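Local structure of BT_4661 (Bacteroides thetaiotaomicron, 4AK2) at residues A[3-15]-A[43-57]. The protein probably binds heparin and heparan sulphate at the bacterial cell surface, as a SusE-like protein of the heparin utilisation locus, here represented by its ligand-binding part. Sequence-based numbering, arbitrary orientation.
Sequences NPNYFTYFRYGNN and PTATDAKDGLSSLKW
Phe-10 and Arg-11 pair antiparallel with Thr-46 and Ala-45. Arg-11 N donates to Ala-45 O at 2.9 Å, while Arg-11 O accepts from both Thr-44 N (2.7 Å, nearly straight) and Ala-45 N, a classic beta bulge. Beyond the strands, Asp-47 grips Thr-8 and Tyr-9: its OD1 takes Thr-8 N at 2.9 Å and also Tyr-9 N, its OD2 takes the hydroxyl OG1 of Thr-8 at 2.7 Å, all on syn sides but out of the carboxylate plane. With Asp-47 CG set between its own N and carbonyl carbon (chi1 61°), the carboxylate reaches back to these donors, and CB and CG pack against CE2 of the Tyr-9 ring. With an alanine at this position, the N-H groups of Thr-8 and Tyr-9 and the Thr-8 hydroxyl would probably lose the carboxylate that holds them, and the backbone there would be less firmly tied. Thr-46 OG1 donates to Tyr-9 O at 2.8 Å in the carbonyl plane and accepts from Ala-48 N, closing an ST turn. The guanidinium of Arg-11 lies over the Tyr-9 face turned away from Asp-47 N. On the Phe-10 side, the edge of Trp-57 meets the Phe-10 face in a T-shaped stack, centroids 5.2 Å apart and planes at 75°. Pro-43 CB sits over the Tyr-12 ring in a CH-pi contact, 4.1 Å from its centroid; Tyr-12 OH hydrogen-bonds to Gly-77 O. Phe-7 packs against Ala-48 and Leu-55. Phe-7 on Val-105 and Val-107, and Phe-10 and Tyr-12 on Val-94, set the two-stranded sheet against the four-stranded mixed sheet, consistent with a small beta sandwich in the first part of this chain.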
ATOM      1  N   ASN A   3      21.334  21.950  11.383  1.00 33.17           N
ATOM      2  CA  ASN A   3      20.969  23.389  11.346  1.00 31.28           C
ATOM      3  C   ASN A   3      19.543  23.700  11.875  1.00 30.08           C
ATOM      4  O   ASN A   3      18.803  22.778  12.208  1.00 32.77           O
ATOM      5  CB  ASN A   3      21.189  23.966   9.924  1.00 36.28           C
ATOM      6  CG  ASN A   3      20.151  23.481   8.904  1.00 33.18           C
ATOM      7  OD1 ASN A   3      18.956  23.451   9.173  1.00 38.73           O
ATOM      8  ND2 ASN A   3      20.615  23.144   7.700  1.00 37.18           N
ATOM      9  N   PRO A   4      19.155  24.996  11.961  1.00 33.76           N
ATOM     10  CA  PRO A   4      17.825  25.345  12.506  1.00 36.97           C
ATOM     11  C   PRO A   4      16.610  24.775  11.781  1.00 28.25           C
ATOM     12  O   PRO A   4      15.553  24.604  12.410  1.00 32.70           O
ATOM     13  CB  PRO A   4      17.802  26.885  12.452  1.00 41.48           C
ATOM     14  CG  PRO A   4      18.957  27.268  11.586  1.00 46.88           C
ATOM     15  CD  PRO A   4      19.989  26.207  11.843  1.00 41.52           C
ATOM     16  N   ASN A   5      16.748  24.486  10.486  1.00 29.91           N
ATOM     17  CA  ASN A   5      15.666  23.888   9.690  1.00 26.69           C
ATOM     18  C   ASN A   5      15.697  22.370   9.710  1.00 19.08           C
ATOM     19  O   ASN A   5      14.787  21.719   9.214  1.00 21.66           O
ATOM     20  CB  ASN A   5      15.770  24.341   8.244  1.00 28.04           C
ATOM     21  CG  ASN A   5      15.534  25.815   8.076  1.00 27.46           C
ATOM     22  OD1 ASN A   5      14.665  26.408   8.717  1.00 31.27           O
ATOM     23  ND2 ASN A   5      16.300  26.407   7.198  1.00 36.24           N
ATOM     24  N   TYR A   6      16.750  21.809  10.275  1.00 20.59           N
ATOM     25  CA  TYR A   6      16.891  20.376  10.245  1.00 19.72           C
ATOM     26  C   TYR A   6      15.756  19.649  10.980  1.00 20.14           C
ATOM     27  O   TYR A   6      15.396  19.997  12.103  1.00 21.51           O
ATOM     28  CB  TYR A   6      18.251  19.947  10.772  1.00 22.45           C
ATOM     29  CG  TYR A   6      18.527  18.490  10.523  1.00 22.57           C
ATOM     30  CD1 TYR A   6      18.859  18.018   9.250  1.00 25.36           C
ATOM     31  CD2 TYR A   6      18.449  17.580  11.558  1.00 18.94           C
ATOM     32  CE1 TYR A   6      19.117  16.676   9.042  1.00 25.45           C
ATOM     33  CE2 TYR A   6      18.691  16.228  11.350  1.00 19.38           C
ATOM     34  CZ  TYR A   6      19.014  15.779  10.088  1.00 21.95           C
ATOM     35  OH  TYR A   6      19.276  14.463   9.877  1.00 21.90           O
ATOM     36  N   PHE A   7      15.150  18.686  10.301  1.00 18.53           N
ATOM     37  CA  PHE A   7      14.213  17.778  10.953  1.00 16.11           C
ATOM     38  C   PHE A   7      14.215  16.484  10.154  1.00 15.73           C
ATOM     39  O   PHE A   7      14.840  16.427   9.063  1.00 18.51           O
ATOM     40  CB  PHE A   7      12.819  18.423  11.128  1.00 16.92           C
ATOM     41  CG  PHE A   7      11.977  18.499   9.866  1.00 15.50           C
ATOM     42  CD1 PHE A   7      12.336  19.312   8.804  1.00 16.46           C
ATOM     43  CD2 PHE A   7      10.799  17.750   9.767  1.00 15.19           C
ATOM     44  CE1 PHE A   7      11.545  19.358   7.668  1.00 17.43           C
ATOM     45  CE2 PHE A   7      10.006  17.788   8.636  1.00 15.62           C
ATOM     46  CZ  PHE A   7      10.385  18.600   7.568  1.00 15.90           C
ATOM     47  N   THR A   8      13.534  15.465  10.667  1.00 15.77           N
ATOM     48  CA  THR A   8      13.557  14.159   9.992  1.00 15.49           C
ATOM     49  C   THR A   8      12.211  13.495   9.748  1.00 14.49           C
ATOM     50  O   THR A   8      12.157  12.546   8.961  1.00 15.30           O
ATOM     51  CB  THR A   8      14.436  13.152  10.746  1.00 17.61           C
ATOM     52  OG1 THR A   8      13.763  12.773  11.959  1.00 16.61           O
ATOM     53  CG2 THR A   8      15.812  13.737  11.015  1.00 19.24           C
ATOM     54  N   TYR A   9      11.135  13.957  10.391  1.00 13.37           N
ATOM     55  CA  TYR A   9       9.837  13.274  10.213  1.00 12.13           C
ATOM     56  C   TYR A   9       8.663  14.198  10.532  1.00 12.53           C
ATOM     57  O   TYR A   9       8.811  15.169  11.304  1.00 13.35           O
ATOM     58  CB  TYR A   9       9.722  11.934  11.012  1.00 13.35           C
ATOM     59  CG  TYR A   9       9.539  12.163  12.494  1.00 13.04           C
ATOM     60  CD1 TYR A   9       8.266  12.364  13.037  1.00 13.77           C
ATOM     61  CD2 TYR A   9      10.642  12.189  13.372  1.00 15.51           C
ATOM     62  CE1 TYR A   9       8.085  12.593  14.403  1.00 15.47           C
ATOM     63  CE2 TYR A   9      10.469  12.421  14.733  1.00 16.99           C
ATOM     64  CZ  TYR A   9       9.204  12.604  15.250  1.00 15.19           C
ATOM     65  OH  TYR A   9       9.046  12.821  16.583  1.00 20.03           O
ATOM     66  N   PHE A  10       7.487  13.825  10.009  1.00 12.97           N
ATOM     67  CA  PHE A  10       6.206  14.250  10.549  1.00 12.02           C
ATOM     68  C   PHE A  10       5.347  13.006  10.615  1.00 11.42           C
ATOM     69  O   PHE A  10       5.760  11.931  10.095  1.00 11.85           O
ATOM     70  CB  PHE A  10       5.546  15.321   9.629  1.00 12.60           C
ATOM     71  CG  PHE A  10       5.487  14.927   8.194  1.00 11.16           C
ATOM     72  CD1 PHE A  10       4.435  14.155   7.710  1.00 11.54           C
ATOM     73  CD2 PHE A  10       6.495  15.316   7.327  1.00 12.63           C
ATOM     74  CE1 PHE A  10       4.375  13.782   6.352  1.00 12.64           C
ATOM     75  CE2 PHE A  10       6.467  14.953   5.972  1.00 13.40           C
ATOM     76  CZ  PHE A  10       5.407  14.183   5.496  1.00 12.86           C
ATOM     77  N   ARG A  11       4.175  13.108  11.240  1.00 10.83           N
ATOM     78  CA  ARG A  11       3.233  11.988  11.224  1.00 11.12           C
ATOM     79  C   ARG A  11       1.833  12.553  11.098  1.00 10.69           C
ATOM     80  O   ARG A  11       1.518  13.566  11.754  1.00 12.84           O
ATOM     81  CB  ARG A  11       3.289  11.109  12.504  1.00 13.19           C
ATOM     82  CG  ARG A  11       4.662  10.634  12.874  1.00 13.68           C
ATOM     83  CD  ARG A  11       4.660   9.658  14.052  1.00 16.05           C
ATOM     84  NE  ARG A  11       6.037   9.248  14.352  1.00 19.36           N
ATOM     85  CZ  ARG A  11       6.699   9.566  15.464  1.00 21.32           C
ATOM     86  NH1 ARG A  11       6.103  10.242  16.443  1.00 22.34           N
ATOM     87  NH2 ARG A  11       7.964   9.198  15.605  1.00 25.35           N
ATOM     88  N   TYR A  12       0.995  11.823  10.373  1.00 11.58           N
ATOM     89  CA  TYR A  12      -0.428  12.005  10.355  1.00 11.83           C
ATOM     90  C   TYR A  12      -1.153  10.951  11.228  1.00 10.87           C
ATOM     91  O   TYR A  12      -2.294  11.175  11.631  1.00 13.47           O
ATOM     92  CB  TYR A  12      -0.967  11.876   8.945  1.00 12.06           C
ATOM     93  CG  TYR A  12      -0.730  13.105   8.074  1.00 10.87           C
ATOM     94  CD1 TYR A  12       0.514  13.328   7.491  1.00 11.47           C
ATOM     95  CD2 TYR A  12      -1.753  14.050   7.837  1.00 11.97           C
ATOM     96  CE1 TYR A  12       0.762  14.426   6.684  1.00 12.05           C
ATOM     97  CE2 TYR A  12      -1.522  15.152   6.981  1.00 13.75           C
ATOM     98  CZ  TYR A  12      -0.255  15.355   6.449  1.00 13.34           C
ATOM     99  OH  TYR A  12       0.001  16.433   5.626  1.00 14.76           O
ATOM    100  N   GLY A  13      -0.504   9.800  11.512  1.00 10.84           N
ATOM    101  CA  GLY A  13      -1.213   8.740  12.237  1.00 11.84           C
ATOM    102  C   GLY A  13      -2.235   8.006  11.395  1.00 11.17           C
ATOM    103  O   GLY A  13      -2.040   7.793  10.205  1.00 11.79           O
ATOM    104  N   ASN A  14      -3.299   7.538  12.012  1.00 11.36           N
ATOM    105  CA  ASN A  14      -4.276   6.706  11.328  1.00 12.36           C
ATOM    106  C   ASN A  14      -5.599   6.888  12.023  1.00 13.33           C
ATOM    107  O   ASN A  14      -5.635   7.325  13.187  1.00 14.86           O
ATOM    108  CB  ASN A  14      -3.826   5.246  11.327  1.00 11.58           C
ATOM    109  CG  ASN A  14      -3.849   4.612  12.705  1.00 11.39           C
ATOM    110  OD1 ASN A  14      -4.891   4.174  13.199  1.00 13.23           O
ATOM    111  ND2 ASN A  14      -2.665   4.572  13.330  1.00 13.19           N
ATOM    112  N   ASN A  15      -6.688   6.580  11.327  1.00 14.02           N
ATOM    113  CA  ASN A  15      -8.013   6.626  11.926  1.00 14.25           C
ATOM    114  C   ASN A  15      -8.559   5.204  12.156  1.00 13.64           C
ATOM    115  O   ASN A  15      -9.777   5.018  12.142  1.00 16.67           O
ATOM    116  CB  ASN A  15      -8.983   7.468  11.075  1.00 14.63           C
ATOM    117  CG  ASN A  15      -9.321   6.800   9.755  1.00 13.49           C
ATOM    118  OD1 ASN A  15      -8.704   5.810   9.356  1.00 14.57           O
ATOM    119  ND2 ASN A  15     -10.321   7.358   9.067  1.00 15.92           N
ATOM    120  N   PRO A  43      -1.681  16.747  10.104  1.00 12.98           N
ATOM    121  CA  PRO A  43      -0.559  16.150  10.822  1.00 13.15           C
ATOM    122  C   PRO A  43      -0.655  16.340  12.335  1.00 11.64           C
ATOM    123  O   PRO A  43      -1.217  17.324  12.847  1.00 14.41           O
ATOM    124  CB  PRO A  43       0.647  16.876  10.222  1.00 14.12           C
ATOM    125  CG  PRO A  43       0.095  18.206   9.803  1.00 15.42           C
ATOM    126  CD  PRO A  43      -1.289  17.920   9.291  1.00 15.45           C
ATOM    127  N   THR A  44      -0.047  15.409  13.037  1.00 11.47           N
ATOM    128  CA  THR A  44      -0.143  15.406  14.516  0.50 11.47           C
ATOM    129  C   THR A  44       1.189  15.348  15.232  1.00 11.12           C
ATOM    130  O   THR A  44       1.215  15.470  16.449  1.00 13.15           O
ATOM    131  CB  THR A  44      -1.005  14.235  15.017  0.50 10.98           C
ATOM    132  OG1 THR A  44      -0.346  12.993  14.703  0.50 10.59           O
ATOM    133  CG2 THR A  44      -2.412  14.317  14.426  0.50 13.46           C
ATOM    134  N   ALA A  45       2.298  15.206  14.502  1.00 11.29           N
ATOM    135  CA  ALA A  45       3.619  15.067  15.146  1.00 11.37           C
ATOM    136  C   ALA A  45       4.713  15.519  14.207  1.00 11.54           C
ATOM    137  O   ALA A  45       4.600  15.326  12.988  1.00 13.13           O
ATOM    138  CB  ALA A  45       3.894  13.617  15.589  1.00 12.57           C
ATOM    139  N   THR A  46       5.815  15.989  14.782  1.00 13.19           N
ATOM    140  CA  THR A  46       7.031  16.272  14.022  1.00 13.49           C
ATOM    141  C   THR A  46       8.182  16.491  14.954  1.00 13.07           C
ATOM    142  O   THR A  46       7.945  16.862  16.103  1.00 14.74           O
ATOM    143  CB  THR A  46       6.856  17.511  13.064  1.00 13.03           C
ATOM    144  OG1 THR A  46       8.035  17.651  12.278  1.00 13.70           O
ATOM    145  CG2 THR A  46       6.647  18.804  13.858  1.00 14.57           C
ATOM    146  N   ASP A  47       9.417  16.320  14.470  1.00 14.12           N
ATOM    147  CA  ASP A  47      10.589  16.743  15.230  1.00 14.40           C
ATOM    148  C   ASP A  47      11.105  18.123  14.772  1.00 16.62           C
ATOM    149  O   ASP A  47      12.140  18.574  15.233  1.00 20.04           O
ATOM    150  CB  ASP A  47      11.723  15.687  15.272  1.00 15.05           C
ATOM    151  CG  ASP A  47      12.278  15.323  13.906  1.00 16.06           C
ATOM    152  OD1 ASP A  47      11.680  15.703  12.880  1.00 16.16           O
ATOM    153  OD2 ASP A  47      13.294  14.596  13.852  1.00 16.94           O
ATOM    154  N   ALA A  48      10.388  18.786  13.859  1.00 14.53           N
ATOM    155  CA  ALA A  48      10.773  20.151  13.468  1.00 16.22           C
ATOM    156  C   ALA A  48      10.668  21.047  14.703  1.00 17.01           C
ATOM    157  O   ALA A  48       9.612  21.079  15.373  1.00 15.93           O
ATOM    158  CB  ALA A  48       9.858  20.641  12.384  1.00 16.48           C
ATOM    159  N   LYS A  49      11.738  21.771  15.013  1.00 19.59           N
ATOM    160  CA  LYS A  49      11.733  22.588  16.240  1.00 19.24           C
ATOM    161  C   LYS A  49      10.697  23.702  16.152  1.00 18.63           C
ATOM    162  O   LYS A  49      10.127  24.090  17.153  1.00 18.77           O
ATOM    163  CB  LYS A  49      13.119  23.202  16.510  1.00 22.37           C
ATOM    164  CG  LYS A  49      14.250  22.170  16.588  1.00 30.11           C
ATOM    165  CD  LYS A  49      14.173  21.357  17.866  1.00 32.61           C
ATOM    166  N   ASP A  50      10.471  24.238  14.958  1.00 18.20           N
ATOM    167  CA  ASP A  50       9.495  25.319  14.812  1.00 18.02           C
ATOM    168  C   ASP A  50       8.060  24.786  14.686  1.00 14.89           C
ATOM    169  O   ASP A  50       7.107  25.545  14.678  1.00 17.90           O
ATOM    170  CB  ASP A  50       9.906  26.294  13.707  1.00 21.19           C
ATOM    171  CG  ASP A  50      11.173  27.035  14.041  1.00 26.51           C
ATOM    172  OD1 ASP A  50      11.511  27.187  15.247  1.00 31.89           O
ATOM    173  OD2 ASP A  50      11.854  27.480  13.093  1.00 29.87           O
ATOM    174  N   GLY A  51       7.921  23.465  14.555  1.00 15.10           N
ATOM    175  CA  GLY A  51       6.618  22.818  14.619  1.00 14.40           C
ATOM    176  C   GLY A  51       5.786  22.769  13.363  1.00 14.65           C
ATOM    177  O   GLY A  51       6.183  23.265  12.290  1.00 17.36           O
ATOM    178  N   LEU A  52       4.611  22.151  13.473  1.00 13.74           N
ATOM    179  CA  LEU A  52       3.784  21.872  12.287  1.00 14.50           C
ATOM    180  C   LEU A  52       3.307  23.095  11.534  1.00 16.42           C
ATOM    181  O   LEU A  52       3.070  22.996  10.327  1.00 20.81           O
ATOM    182  CB  LEU A  52       2.551  21.072  12.679  1.00 14.12           C
ATOM    183  CG  LEU A  52       2.823  19.698  13.254  1.00 13.40           C
ATOM    184  CD1 LEU A  52       1.518  19.112  13.773  1.00 15.59           C
ATOM    185  CD2 LEU A  52       3.433  18.774  12.187  1.00 13.92           C
ATOM    186  N   SER A  53       3.145  24.237  12.221  1.00 17.20           N
ATOM    187  CA  SER A  53       2.630  25.440  11.550  0.50 18.02           C
ATOM    188  C   SER A  53       3.755  26.318  10.998  1.00 21.66           C
ATOM    189  O   SER A  53       3.498  27.428  10.567  1.00 27.32           O
ATOM    190  CB  SER A  53       1.690  26.245  12.458  0.50 19.54           C
ATOM    191  OG  SER A  53       2.386  26.724  13.599  0.50 19.49           O
ATOM    192  N   SER A  54       4.992  25.796  10.999  1.00 20.55           N
ATOM    193  CA  SER A  54       6.147  26.477  10.388  1.00 22.81           C
ATOM    194  C   SER A  54       6.579  25.814   9.100  1.00 22.35           C
ATOM    195  O   SER A  54       7.510  26.293   8.456  1.00 31.66           O
ATOM    196  CB  SER A  54       7.355  26.478  11.323  1.00 24.15           C
ATOM    197  OG  SER A  54       7.936  25.163  11.401  1.00 24.73           O
ATOM    198  N   LEU A  55       5.943  24.710   8.745  1.00 18.79           N
ATOM    199  CA  LEU A  55       6.355  23.946   7.575  1.00 18.22           C
ATOM    200  C   LEU A  55       5.524  24.274   6.347  1.00 18.92           C
ATOM    201  O   LEU A  55       4.344  24.561   6.485  1.00 20.25           O
ATOM    202  CB  LEU A  55       6.202  22.445   7.898  1.00 17.72           C
ATOM    203  CG  LEU A  55       7.104  21.974   9.030  1.00 18.22           C
ATOM    204  CD1 LEU A  55       6.760  20.548   9.410  1.00 18.08           C
ATOM    205  CD2 LEU A  55       8.561  22.083   8.645  1.00 22.21           C
ATOM    206  N   LYS A  56       6.142  24.229   5.159  1.00 18.21           N
ATOM    207  CA  LYS A  56       5.408  24.350   3.880  1.00 19.93           C
ATOM    208  C   LYS A  56       4.993  22.933   3.488  1.00 15.59           C
ATOM    209  O   LYS A  56       5.859  22.036   3.331  1.00 19.33           O
ATOM    210  CB  LYS A  56       6.255  24.950   2.751  1.00 21.14           C
ATOM    211  CG  LYS A  56       5.576  24.979   1.361  1.00 24.37           C
ATOM    212  N   TRP A  57       3.685  22.730   3.338  1.00 15.74           N
ATOM    213  CA  TRP A  57       3.130  21.388   3.018  1.00 15.91           C
ATOM    214  C   TRP A  57       2.797  21.313   1.559  1.00 16.75           C
ATOM    215  O   TRP A  57       2.086  22.158   1.054  1.00 17.35           O
ATOM    216  CB  TRP A  57       1.905  21.125   3.862  1.00 16.02           C
ATOM    217  CG  TRP A  57       2.206  21.129   5.342  1.00 16.24           C
ATOM    218  CD1 TRP A  57       2.166  22.203   6.200  1.00 16.75           C
ATOM    219  CD2 TRP A  57       2.644  19.996   6.135  1.00 15.48           C
ATOM    220  NE1 TRP A  57       2.504  21.821   7.469  1.00 15.90           N
ATOM    221  CE2 TRP A  57       2.803  20.485   7.476  1.00 14.65           C
ATOM    222  CE3 TRP A  57       2.882  18.662   5.874  1.00 14.43           C
ATOM    223  CZ2 TRP A  57       3.209  19.660   8.501  1.00 14.90           C
ATOM    224  CZ3 TRP A  57       3.291  17.826   6.912  1.00 14.77           C
ATOM    225  CH2 TRP A  57       3.459  18.329   8.194  1.00 16.05           C
TER
HETATM  226  O   HOH W   1      14.021  22.131  13.252  1.00 27.93           O
HETATM  227  O   HOH W   2      12.272  25.945  10.649  1.00 29.14           O
HETATM  228  O   HOH W   3      14.839  18.793  14.482  1.00 31.66           O